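Local structure of acetyltransferase (Escherichia coli, 7BYY) at residues A[18-29]-A[41-50]; A[69-80]-A[93-104]. The protein acetylates aminoacyl-tRNAs as a GNAT-family bacterial toxin, probably moving the acetyl group of acetyl-CoA onto glycyl-tRNA(Gly). The protein carries 1 engineered substitution. All coordinates share one frame; numbering follows the deposited sequence.

Two successive closures of the chain illustrate how an acetyltransferase builds its N-terminal half. Leaving strand 13-17, the chain wanders through the irregular segment 18-29, turns into helix 35-50 and lays that helix back against the loop it has just left; this is interaction 1. After strand 55-61 the chain runs up strand 67-79, turns through a long loop and returns along strand 94-105, closing the hairpin of interaction 2. The closures follow one another, neither nested nor crossed. They meet where helix 35-50 lies on the sheet: Val-41 packs on Ile-70 and Leu-45 on Thr-72, joining the loop-and-helix layer to the hairpin.

Interaction 1: residues A[18-29]-A[41-50]; sequences YQSDITYPGQKQ and VRASLKKSVR
Leu-45 and Tyr-18 approach each other from opposite directions, and the leucine sets one methyl on the phenol ring: CD2 stands 3.8 Å from the centroid of the Tyr-18 ring, 18° off its normal, a CH-pi contact over the face. Val-49 CG2 and Lys-46 CG lie instead at the ring's edge. With CG anti to the backbone N (chi1 170°), Tyr-18 reaches over the helix, and its hydroxyl is gripped twice. Gln-27 NE2 donates to Tyr-18 OH at 2.8 Å, in the plane of its own amide and nearly straight at 163°, while Tyr-18 OH donates to Ile-22 O at 2.9 Å, almost in line with that carbonyl. The other end of the Gln-27 amide, OE1, accepts from Tyr-24 N at 3.0 Å and so ties down the type II turn from Tyr-24 to Gln-27. In this GNAT fold the loop between strand 13-17 and helix 35-50 is held by its own side-chain bonds, and the helix packs against it. Lys-46 crosses Tyr-18 at about a right angle; its extended chain passes Ser-20 O and ends with NZ giving a hydrogen bond to Thr-23 OG1 at 2.9 Å. One turn on, Val-49 CG2 meets Ser-20 CB at 3.6 Å, and the same CB lies over a face of the Arg-50 guanidinium. At the other end Gln-27 rests its CG on Val-41 CG1, 4.1 Å away, crossing that side chain. The methylenes of Arg-42 run past the carbonyl oxygen of Lys-28, though the fit of its guanidinium over Gln-29 is doubtful. Leu-67 of strand 67-79 touches both Gln-27 and Val-41, and Ala-56 of strand 55-61 lies against Tyr-18.

Interaction 2: residues A[69-80]-A[93-104]; sequences GICTFTAYSLEK and SEIGVVRLVMLG
Arg-99 engages two residues of strand 67-79 at once. Its NH2 donates to Thr-74 OG1 at 3.2 Å with an N-H...O angle of 151°, the hydroxyl at the guanidinium edge, tilted somewhat from its plane. The flat group meanwhile stacks on the Tyr-76 ring in a cation-pi contact, Arg-99 CZ 4.5 Å from the ring centroid and the two planes 22° apart. Val-101 CG1 covers the opposite face of the guanidinium, which is therefore sandwiched. With CG anti to the backbone N (chi1 176°), the Arg-99 chain runs alongside Thr-74, and a bend about its CG-CD bond lays the guanidinium over the ring. Paired backbone hydrogen bonds join Thr-74 with Arg-99, Tyr-76 with Val-97 and Leu-78 with Ile-95 along this antiparallel hairpin. At Thr-72 the register slips by one: Thr-72 O accepts from Val-101 N at 3.1 Å and, weakly, from Met-102 N at 3.4 Å, while Thr-72 N donates to Met-102 O at 3.0 Å. This is a classic beta bulge, and it sits on strand 94-105, the fourth of the sheet, whose bulge is a hallmark of GNAT enzymes and whose splay from the next strand generally admits acetyl-CoA. On the sheet face opposite Arg-99, Cys-71 SG meets Leu-100 CD1 at 3.4 Å, and Phe-73 leans by its CB on Val-98 CG1 at 4.3 Å; helix 114-132 covers this side through Leu-118 and Phe-122. On the face of Arg-99 and Tyr-76, Leu-78 CD1 crosses Val-97 at CG2, 3.7 Å apart, and Thr-72 and Met-102 lie side by side beneath Phe-40 of helix 35-50. The second subunit also reaches this hairpin: Ser-77 OG is hydrogen-bonded to Ser-77 OG of that subunit, whose Glu-94 packs on Tyr-76 and Leu-133 on Phe-73 and Ala-75.

Interaction 1: residues A[18-29]-A[41-50]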
loop_
_atom_site.group_PDB
_atom_site.type_symbol
_atom_site.label_atom_id
_atom_site.label_comp_id
_atom_site.label_asym_id
_atom_site.label_seq_id
_atom_site.Cartn_x
_atom_site.Cartn_y
_atom_site.Cartn_z
ATOM N N TYR A 18 -2.155 -16.895 1.418
ATOM C CA TYR A 18 -1.355 -18.010 0.928
ATOM C C TYR A 18 0.055 -17.957 1.500
ATOM O O TYR A 18 0.722 -16.919 1.453
ATOM C CB TYR A 18 -1.299 -18.005 -0.599
ATOM C CG TYR A 18 -0.294 -18.994 -1.132
ATOM C CD1 TYR A 18 0.930 -18.569 -1.633
ATOM C CD2 TYR A 18 -0.554 -20.359 -1.105
ATOM C CE1 TYR A 18 1.861 -19.472 -2.106
ATOM C CE2 TYR A 18 0.370 -21.270 -1.575
ATOM C CZ TYR A 18 1.576 -20.820 -2.074
ATOM O OH TYR A 18 2.503 -21.717 -2.545
ATOM N N GLN A 19 0.505 -19.084 2.043
ATOM C CA GLN A 19 1.855 -19.226 2.571
ATOM C C GLN A 19 2.739 -19.870 1.511
ATOM O O GLN A 19 2.363 -20.885 0.916
ATOM C CB GLN A 19 1.859 -20.066 3.850
ATOM C CG GLN A 19 0.718 -19.751 4.805
ATOM C CD GLN A 19 1.179 -18.994 6.036
ATOM O OE1 GLN A 19 2.247 -19.268 6.589
ATOM N NE2 GLN A 19 0.373 -18.031 6.473
ATOM N N SER A 20 3.914 -19.276 1.281
ATOM C CA SER A 20 4.798 -19.745 0.218
ATOM C C SER A 20 5.329 -21.152 0.463
ATOM O O SER A 20 5.726 -21.821 -0.497
ATOM C CB SER A 20 5.965 -18.773 0.041
ATOM O OG SER A 20 6.446 -18.309 1.291
ATOM N N ASP A 21 5.343 -21.618 1.711
ATOM C CA ASP A 21 5.848 -22.945 2.036
ATOM C C ASP A 21 4.758 -24.010 2.043
ATOM O O ASP A 21 5.002 -25.127 2.513
ATOM C CB ASP A 21 6.564 -22.924 3.390
ATOM C CG ASP A 21 5.798 -22.148 4.448
ATOM O OD1 ASP A 21 5.191 -21.110 4.103
ATOM O OD2 ASP A 21 5.806 -22.574 5.625
ATOM N N ILE A 22 3.574 -23.698 1.524
ATOM C CA ILE A 22 2.447 -24.621 1.497
ATOM C C ILE A 22 2.075 -24.890 0.045
ATOM O O ILE A 22 2.101 -23.980 -0.790
ATOM C CB ILE A 22 1.247 -24.055 2.288
ATOM C CG1 ILE A 22 1.572 -24.012 3.783
ATOM C CG2 ILE A 22 -0.024 -24.862 2.028
ATOM C CD1 ILE A 22 1.469 -25.358 4.471
ATOM N N THR A 23 1.752 -26.147 -0.257
ATOM C CA THR A 23 1.282 -26.553 -1.579
ATOM C C THR A 23 -0.028 -27.307 -1.407
ATOM O O THR A 23 -0.037 -28.429 -0.890
ATOM C CB THR A 23 2.312 -27.421 -2.300
ATOM O OG1 THR A 23 3.608 -26.820 -2.195
ATOM C CG2 THR A 23 1.945 -27.568 -3.767
ATOM N N TYR A 24 -1.128 -26.699 -1.844
ATOM C CA TYR A 24 -2.440 -27.313 -1.726
ATOM C C TYR A 24 -2.680 -28.307 -2.858
ATOM O O TYR A 24 -2.062 -28.215 -3.922
ATOM C CB TYR A 24 -3.524 -26.237 -1.738
ATOM C CG TYR A 24 -3.456 -25.290 -0.565
ATOM C CD1 TYR A 24 -4.039 -25.618 0.652
ATOM C CD2 TYR A 24 -2.804 -24.065 -0.673
ATOM C CE1 TYR A 24 -3.977 -24.753 1.733
ATOM C CE2 TYR A 24 -2.740 -23.190 0.401
ATOM C CZ TYR A 24 -3.328 -23.541 1.602
ATOM O OH TYR A 24 -3.266 -22.680 2.675
ATOM N N PRO A 25 -3.565 -29.285 -2.646
ATOM C CA PRO A 25 -3.984 -30.146 -3.758
ATOM C C PRO A 25 -4.578 -29.320 -4.888
ATOM O O PRO A 25 -5.370 -28.401 -4.663
ATOM C CB PRO A 25 -5.035 -31.064 -3.122
ATOM C CG PRO A 25 -4.712 -31.071 -1.678
ATOM C CD PRO A 25 -4.150 -29.712 -1.363
ATOM N N GLY A 26 -4.178 -29.650 -6.115
ATOM C CA GLY A 26 -4.605 -28.919 -7.286
ATOM C C GLY A 26 -3.780 -27.696 -7.616
ATOM O O GLY A 26 -3.943 -27.138 -8.706
ATOM N N GLN A 27 -2.890 -27.264 -6.721
ATOM C CA GLN A 27 -2.093 -26.070 -6.982
ATOM C C GLN A 27 -1.087 -26.301 -8.107
ATOM O O GLN A 27 -0.819 -25.392 -8.902
ATOM C CB GLN A 27 -1.383 -25.633 -5.701
ATOM C CG GLN A 27 -0.470 -24.436 -5.868
ATOM C CD GLN A 27 0.072 -23.932 -4.546
ATOM O OE1 GLN A 27 -0.442 -24.273 -3.478
ATOM N NE2 GLN A 27 1.112 -23.104 -4.609
ATOM N N LYS A 28 -0.527 -27.512 -8.197
ATOM C CA LYS A 28 0.486 -27.799 -9.209
ATOM C C LYS A 28 -0.083 -27.832 -10.621
ATOM O O LYS A 28 0.688 -27.774 -11.586
ATOM C CB LYS A 28 1.176 -29.130 -8.909
ATOM C CG LYS A 28 2.302 -29.031 -7.900
ATOM C CD LYS A 28 2.798 -30.409 -7.488
ATOM C CE LYS A 28 3.286 -31.209 -8.686
ATOM N NZ LYS A 28 3.741 -32.572 -8.293
ATOM N N GLN A 29 -1.400 -27.972 -10.771
ATOM C CA GLN A 29 -2.029 -27.890 -12.085
ATOM C C GLN A 29 -3.019 -26.732 -12.174
ATOM O O GLN A 29 -2.820 -25.827 -12.988
ATOM C CB GLN A 29 -2.683 -29.237 -12.417
ATOM C CG GLN A 29 -1.836 -30.423 -11.947
ATOM C CD GLN A 29 -2.021 -31.663 -12.796
ATOM O OE1 GLN A 29 -1.071 -32.153 -13.413
ATOM N NE2 GLN A 29 -3.243 -32.184 -12.828
ATOM N N VAL A 41 0.358 -19.788 -11.182
ATOM C CA VAL A 41 0.134 -20.513 -9.937
ATOM C C VAL A 41 0.967 -21.788 -9.901
ATOM O O VAL A 41 1.537 -22.141 -8.860
ATOM C CB VAL A 41 -1.368 -20.812 -9.763
ATOM C CG1 VAL A 41 -1.628 -21.503 -8.432
ATOM C CG2 VAL A 41 -2.184 -19.533 -9.882
ATOM N N ARG A 42 1.064 -22.491 -11.032
ATOM C CA ARG A 42 1.783 -23.760 -11.041
ATOM C C ARG A 42 3.265 -23.565 -10.745
ATOM O O ARG A 42 3.836 -24.285 -9.920
ATOM C CB ARG A 42 1.609 -24.460 -12.386
ATOM C CG ARG A 42 0.195 -24.883 -12.696
ATOM C CD ARG A 42 0.154 -25.631 -14.018
ATOM N NE ARG A 42 -1.021 -25.290 -14.812
ATOM C CZ ARG A 42 -1.708 -26.168 -15.534
ATOM N NH1 ARG A 42 -1.336 -27.439 -15.554
ATOM N NH2 ARG A 42 -2.774 -25.777 -16.222
ATOM N N ALA A 43 3.896 -22.585 -11.389
ATOM C CA ALA A 43 5.348 -22.470 -11.391
ATOM C C ALA A 43 5.895 -21.262 -10.641
ATOM O O ALA A 43 7.006 -21.340 -10.113
ATOM C CB ALA A 43 5.872 -22.424 -12.832
ATOM N N SER A 44 5.163 -20.148 -10.580
ATOM C CA SER A 44 5.729 -18.894 -10.101
ATOM C C SER A 44 5.077 -18.341 -8.843
ATOM O O SER A 44 5.523 -17.299 -8.347
ATOM C CB SER A 44 5.654 -17.832 -11.205
ATOM O OG SER A 44 5.920 -16.539 -10.686
ATOM N N LEU A 45 4.043 -18.994 -8.308
ATOM C CA LEU A 45 3.320 -18.417 -7.179
ATOM C C LEU A 45 4.184 -18.374 -5.923
ATOM O O LEU A 45 4.177 -17.375 -5.192
ATOM C CB LEU A 45 2.038 -19.206 -6.920
ATOM C CG LEU A 45 1.328 -18.900 -5.599
ATOM C CD1 LEU A 45 0.786 -17.473 -5.580
ATOM C CD2 LEU A 45 0.225 -19.908 -5.330
ATOM N N LYS A 46 4.937 -19.445 -5.662
ATOM C CA LYS A 46 5.717 -19.529 -4.431
ATOM C C LYS A 46 6.801 -18.458 -4.379
ATOM O O LYS A 46 7.006 -17.819 -3.339
ATOM C CB LYS A 46 6.338 -20.920 -4.302
ATOM C CG LYS A 46 5.351 -22.030 -3.980
ATOM C CD LYS A 46 6.083 -23.295 -3.577
ATOM C CE LYS A 46 5.230 -24.176 -2.681
ATOM N NZ LYS A 46 6.051 -25.197 -1.957
ATOM N N LYS A 47 7.503 -18.243 -5.491
ATOM C CA LYS A 47 8.635 -17.326 -5.478
ATOM C C LYS A 47 8.208 -15.870 -5.538
ATOM O O LYS A 47 8.956 -14.993 -5.094
ATOM C CB LYS A 47 9.565 -17.643 -6.639
ATOM C CG LYS A 47 9.615 -19.117 -6.949
ATOM C CD LYS A 47 10.115 -19.347 -8.360
ATOM C CE LYS A 47 11.450 -20.079 -8.316
ATOM N NZ LYS A 47 11.897 -20.613 -9.617
ATOM N N SER A 48 7.026 -15.588 -6.086
ATOM C CA SER A 48 6.566 -14.206 -6.142
ATOM C C SER A 48 6.328 -13.651 -4.742
ATOM O O SER A 48 6.823 -12.572 -4.400
ATOM C CB SER A 48 5.302 -14.107 -6.995
ATOM O OG SER A 48 5.614 -14.262 -8.366
ATOM N N VAL A 49 5.577 -14.380 -3.913
ATOM C CA VAL A 49 5.305 -13.884 -2.567
ATOM C C VAL A 49 6.507 -14.048 -1.647
ATOM O O VAL A 49 6.604 -13.338 -0.639
ATOM C CB VAL A 49 4.062 -14.560 -1.959
ATOM C CG1 VAL A 49 2.927 -14.597 -2.975
ATOM C CG2 VAL A 49 4.386 -15.953 -1.464
ATOM N N ARG A 50 7.432 -14.957 -1.966
ATOM C CA ARG A 50 8.676 -15.040 -1.208
ATOM C C ARG A 50 9.505 -13.779 -1.405
ATOM O O ARG A 50 10.003 -13.190 -0.438
ATOM C CB ARG A 50 9.466 -16.279 -1.627
ATOM C CG ARG A 50 9.360 -17.438 -0.651
ATOM C CD ARG A 50 10.517 -18.411 -0.810
ATOM N NE ARG A 50 10.207 -19.484 -1.752
ATOM C CZ ARG A 50 9.765 -20.687 -1.397
ATOM N NH1 ARG A 50 9.575 -20.972 -0.114
ATOM N NH2 ARG A 50 9.513 -21.604 -2.323
#

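Interaction 2: residues A[69-80]-A[93-104]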
loop_
_atom_site.group_PDB
_atom_site.type_symbol
_atom_site.label_atom_id
_atom_site.label_comp_id
_atom_site.label_asym_id
_atom_site.label_seq_id
_atom_site.Cartn_x
_atom_site.Cartn_y
_atom_site.Cartn_z
ATOM N N GLY A 69 -9.634 -21.210 -5.549
ATOM C CA GLY A 69 -9.324 -19.974 -6.240
ATOM C C GLY A 69 -8.085 -19.319 -5.670
ATOM O O GLY A 69 -7.642 -19.625 -4.558
ATOM N N ILE A 70 -7.524 -18.405 -6.460
ATOM C CA ILE A 70 -6.356 -17.634 -6.064
ATOM C C ILE A 70 -6.611 -16.171 -6.400
ATOM O O ILE A 70 -7.460 -15.834 -7.229
ATOM C CB ILE A 70 -5.062 -18.130 -6.750
ATOM C CG1 ILE A 70 -3.842 -17.818 -5.883
ATOM C CG2 ILE A 70 -4.913 -17.508 -8.132
ATOM C CD1 ILE A 70 -3.804 -18.587 -4.588
ATOM N N CYS A 71 -5.859 -15.297 -5.734
ATOM C CA CYS A 71 -6.036 -13.861 -5.923
ATOM C C CYS A 71 -4.764 -13.156 -5.475
ATOM O O CYS A 71 -4.471 -13.123 -4.276
ATOM C CB CYS A 71 -7.241 -13.371 -5.137
ATOM S SG CYS A 71 -7.318 -11.593 -5.008
ATOM N N THR A 72 -4.024 -12.586 -6.421
ATOM C CA THR A 72 -2.776 -11.897 -6.122
ATOM C C THR A 72 -2.919 -10.402 -6.377
ATOM O O THR A 72 -3.634 -9.972 -7.288
ATOM C CB THR A 72 -1.614 -12.449 -6.954
ATOM O OG1 THR A 72 -1.928 -12.350 -8.346
ATOM C CG2 THR A 72 -1.348 -13.908 -6.602
ATOM N N PHE A 73 -2.215 -9.612 -5.569
ATOM C CA PHE A 73 -2.356 -8.164 -5.615
ATOM C C PHE A 73 -1.076 -7.521 -5.100
ATOM O O PHE A 73 -0.356 -8.106 -4.287
ATOM C CB PHE A 73 -3.562 -7.704 -4.792
ATOM C CG PHE A 73 -3.614 -8.300 -3.416
ATOM C CD1 PHE A 73 -4.168 -9.554 -3.207
ATOM C CD2 PHE A 73 -3.108 -7.607 -2.328
ATOM C CE1 PHE A 73 -4.216 -10.105 -1.940
ATOM C CE2 PHE A 73 -3.156 -8.152 -1.059
ATOM C CZ PHE A 73 -3.712 -9.404 -0.865
ATOM N N THR A 74 -0.797 -6.315 -5.596
ATOM C CA THR A 74 0.395 -5.553 -5.241
ATOM C C THR A 74 -0.002 -4.119 -4.913
ATOM O O THR A 74 -1.177 -3.747 -4.961
ATOM C CB THR A 74 1.431 -5.553 -6.376
ATOM O OG1 THR A 74 1.010 -4.649 -7.407
ATOM C CG2 THR A 74 1.595 -6.939 -6.972
ATOM N N ALA A 75 0.995 -3.306 -4.581
ATOM C CA ALA A 75 0.803 -1.870 -4.452
ATOM C C ALA A 75 1.095 -1.194 -5.786
ATOM O O ALA A 75 1.946 -1.644 -6.558
ATOM C CB ALA A 75 1.699 -1.290 -3.357
ATOM N N TYR A 76 0.378 -0.107 -6.054
ATOM C CA TYR A 76 0.428 0.512 -7.370
ATOM C C TYR A 76 0.008 1.969 -7.247
ATOM O O TYR A 76 -0.703 2.353 -6.317
ATOM C CB TYR A 76 -0.473 -0.235 -8.360
ATOM C CG TYR A 76 -0.189 0.048 -9.815
ATOM C CD1 TYR A 76 1.112 0.095 -10.295
ATOM C CD2 TYR A 76 -1.226 0.255 -10.715
ATOM C CE1 TYR A 76 1.371 0.349 -11.629
ATOM C CE2 TYR A 76 -0.977 0.506 -12.050
ATOM C CZ TYR A 76 0.323 0.554 -12.502
ATOM O OH TYR A 76 0.574 0.807 -13.831
ATOM N N SER A 77 0.464 2.777 -8.202
ATOM C CA SER A 77 0.131 4.193 -8.235
ATOM C C SER A 77 -0.192 4.600 -9.664
ATOM O O SER A 77 0.437 4.119 -10.611
ATOM C CB SER A 77 1.274 5.057 -7.681
ATOM O OG SER A 77 2.413 5.015 -8.526
ATOM N N LEU A 78 -1.174 5.488 -9.810
ATOM C CA LEU A 78 -1.629 5.963 -11.107
ATOM C C LEU A 78 -1.651 7.483 -11.124
ATOM O O LEU A 78 -1.814 8.129 -10.085
ATOM C CB LEU A 78 -3.030 5.445 -11.440
ATOM C CG LEU A 78 -3.275 3.944 -11.321
ATOM C CD1 LEU A 78 -4.699 3.677 -10.863
ATOM C CD2 LEU A 78 -3.003 3.263 -12.649
ATOM N N GLU A 79 -1.491 8.048 -12.317
ATOM C CA GLU A 79 -1.671 9.479 -12.499
ATOM C C GLU A 79 -3.156 9.823 -12.493
ATOM O O GLU A 79 -4.007 9.003 -12.850
ATOM C CB GLU A 79 -1.031 9.944 -13.807
ATOM C CG GLU A 79 0.329 9.326 -14.092
ATOM C CD GLU A 79 0.707 9.403 -15.560
ATOM O OE1 GLU A 79 0.673 10.517 -16.128
ATOM O OE2 GLU A 79 1.034 8.348 -16.148
ATOM N N LYS A 80 -3.462 11.058 -12.088
ATOM C CA LYS A 80 -4.854 11.486 -11.990
ATOM C C LYS A 80 -5.560 11.500 -13.341
ATOM O O LYS A 80 -6.796 11.494 -13.376
ATOM C CB LYS A 80 -4.940 12.874 -11.345
ATOM C CG LYS A 80 -3.893 13.867 -11.834
ATOM C CD LYS A 80 -4.243 15.294 -11.422
ATOM C CE LYS A 80 -3.284 16.305 -12.043
ATOM N NZ LYS A 80 -3.806 17.702 -11.979
ATOM N N SER A 93 -1.809 14.646 -7.787
ATOM C CA SER A 93 -1.240 14.269 -9.078
ATOM C C SER A 93 -0.965 12.773 -9.162
ATOM O O SER A 93 -1.087 12.181 -10.240
ATOM C CB SER A 93 0.043 15.064 -9.331
ATOM O OG SER A 93 0.692 14.640 -10.517
ATOM N N GLU A 94 -0.597 12.149 -8.047
ATOM C CA GLU A 94 -0.362 10.714 -7.981
ATOM C C GLU A 94 -1.435 10.074 -7.113
ATOM O O GLU A 94 -1.731 10.566 -6.018
ATOM C CB GLU A 94 1.029 10.410 -7.422
ATOM C CG GLU A 94 2.152 11.186 -8.089
ATOM C CD GLU A 94 2.630 10.527 -9.366
ATOM O OE1 GLU A 94 2.481 9.291 -9.490
ATOM O OE2 GLU A 94 3.150 11.245 -10.250
ATOM N N ILE A 95 -2.013 8.981 -7.600
ATOM C CA ILE A 95 -3.119 8.298 -6.937
ATOM C C ILE A 95 -2.627 6.918 -6.521
ATOM O O ILE A 95 -2.322 6.075 -7.372
ATOM C CB ILE A 95 -4.349 8.199 -7.850
ATOM C CG1 ILE A 95 -4.980 9.578 -8.048
ATOM C CG2 ILE A 95 -5.368 7.228 -7.280
ATOM C CD1 ILE A 95 -5.420 10.234 -6.756
ATOM N N GLY A 96 -2.550 6.681 -5.209
ATOM C CA GLY A 96 -2.149 5.385 -4.695
ATOM C C GLY A 96 -3.343 4.460 -4.583
ATOM O O GLY A 96 -4.374 4.828 -4.013
ATOM N N VAL A 97 -3.207 3.258 -5.147
ATOM C CA VAL A 97 -4.271 2.259 -5.152
ATOM C C VAL A 97 -3.663 0.884 -4.914
ATOM O O VAL A 97 -2.445 0.698 -4.952
ATOM C CB VAL A 97 -5.075 2.245 -6.474
ATOM C CG1 VAL A 97 -5.754 3.587 -6.727
ATOM C CG2 VAL A 97 -4.176 1.844 -7.637
ATOM N N VAL A 98 -4.535 -0.090 -4.679
ATOM C CA VAL A 98 -4.152 -1.495 -4.648
ATOM C C VAL A 98 -4.539 -2.105 -5.987
ATOM O O VAL A 98 -5.704 -2.034 -6.394
ATOM C CB VAL A 98 -4.820 -2.239 -3.484
ATOM C CG1 VAL A 98 -4.659 -3.744 -3.661
ATOM C CG2 VAL A 98 -4.229 -1.783 -2.156
ATOM N N ARG A 99 -3.571 -2.694 -6.683
ATOM C CA ARG A 99 -3.841 -3.301 -7.978
ATOM C C ARG A 99 -4.166 -4.779 -7.810
ATOM O O ARG A 99 -3.422 -5.516 -7.156
ATOM C CB ARG A 99 -2.658 -3.139 -8.933
ATOM C CG ARG A 99 -2.883 -3.848 -10.260
ATOM C CD ARG A 99 -1.738 -3.646 -11.226
ATOM N NE ARG A 99 -0.448 -3.833 -10.576
ATOM C CZ ARG A 99 0.668 -4.163 -11.216
ATOM N NH1 ARG A 99 0.646 -4.350 -12.532
ATOM N NH2 ARG A 99 1.804 -4.306 -10.539
ATOM N N LEU A 100 -5.283 -5.201 -8.400
ATOM C CA LEU A 100 -5.627 -6.613 -8.508
ATOM C C LEU A 100 -5.029 -7.133 -9.808
ATOM O O LEU A 100 -5.460 -6.742 -10.898
ATOM C CB LEU A 100 -7.141 -6.806 -8.474
ATOM C CG LEU A 100 -7.638 -8.239 -8.289
ATOM C CD1 LEU A 100 -7.155 -8.781 -6.963
ATOM C CD2 LEU A 100 -9.153 -8.304 -8.369
ATOM N N VAL A 101 -4.024 -7.998 -9.701
ATOM C CA VAL A 101 -3.312 -8.458 -10.886
ATOM C C VAL A 101 -3.781 -9.827 -11.367
ATOM O O VAL A 101 -3.564 -10.164 -12.540
ATOM C CB VAL A 101 -1.787 -8.463 -10.645
ATOM C CG1 VAL A 101 -1.363 -7.182 -9.941
ATOM C CG2 VAL A 101 -1.368 -9.676 -9.845
ATOM N N MET A 102 -4.435 -10.613 -10.513
ATOM C CA MET A 102 -4.882 -11.938 -10.912
ATOM C C MET A 102 -5.981 -12.403 -9.974
ATOM O O MET A 102 -5.894 -12.198 -8.759
ATOM C CB MET A 102 -3.728 -12.946 -10.901
ATOM C CG MET A 102 -3.220 -13.308 -12.276
ATOM S SD MET A 102 -1.767 -14.365 -12.205
ATOM C CE MET A 102 -0.597 -13.269 -11.401
ATOM N N LEU A 103 -7.008 -13.027 -10.545
ATOM C CA LEU A 103 -8.018 -13.709 -9.742
ATOM C C LEU A 103 -8.628 -14.793 -10.614
ATOM O O LEU A 103 -9.322 -14.488 -11.589
ATOM C CB LEU A 103 -9.075 -12.736 -9.233
ATOM C CG LEU A 103 -10.433 -13.325 -8.844
ATOM C CD1 LEU A 103 -10.300 -14.241 -7.648
ATOM C CD2 LEU A 103 -11.421 -12.218 -8.541
ATOM N N GLY A 104 -8.352 -16.038 -10.275
ATOM C CA GLY A 104 -8.863 -17.166 -11.032
ATOM C C GLY A 104 -9.494 -18.199 -10.126
ATOM O O GLY A 104 -9.015 -18.446 -9.020
#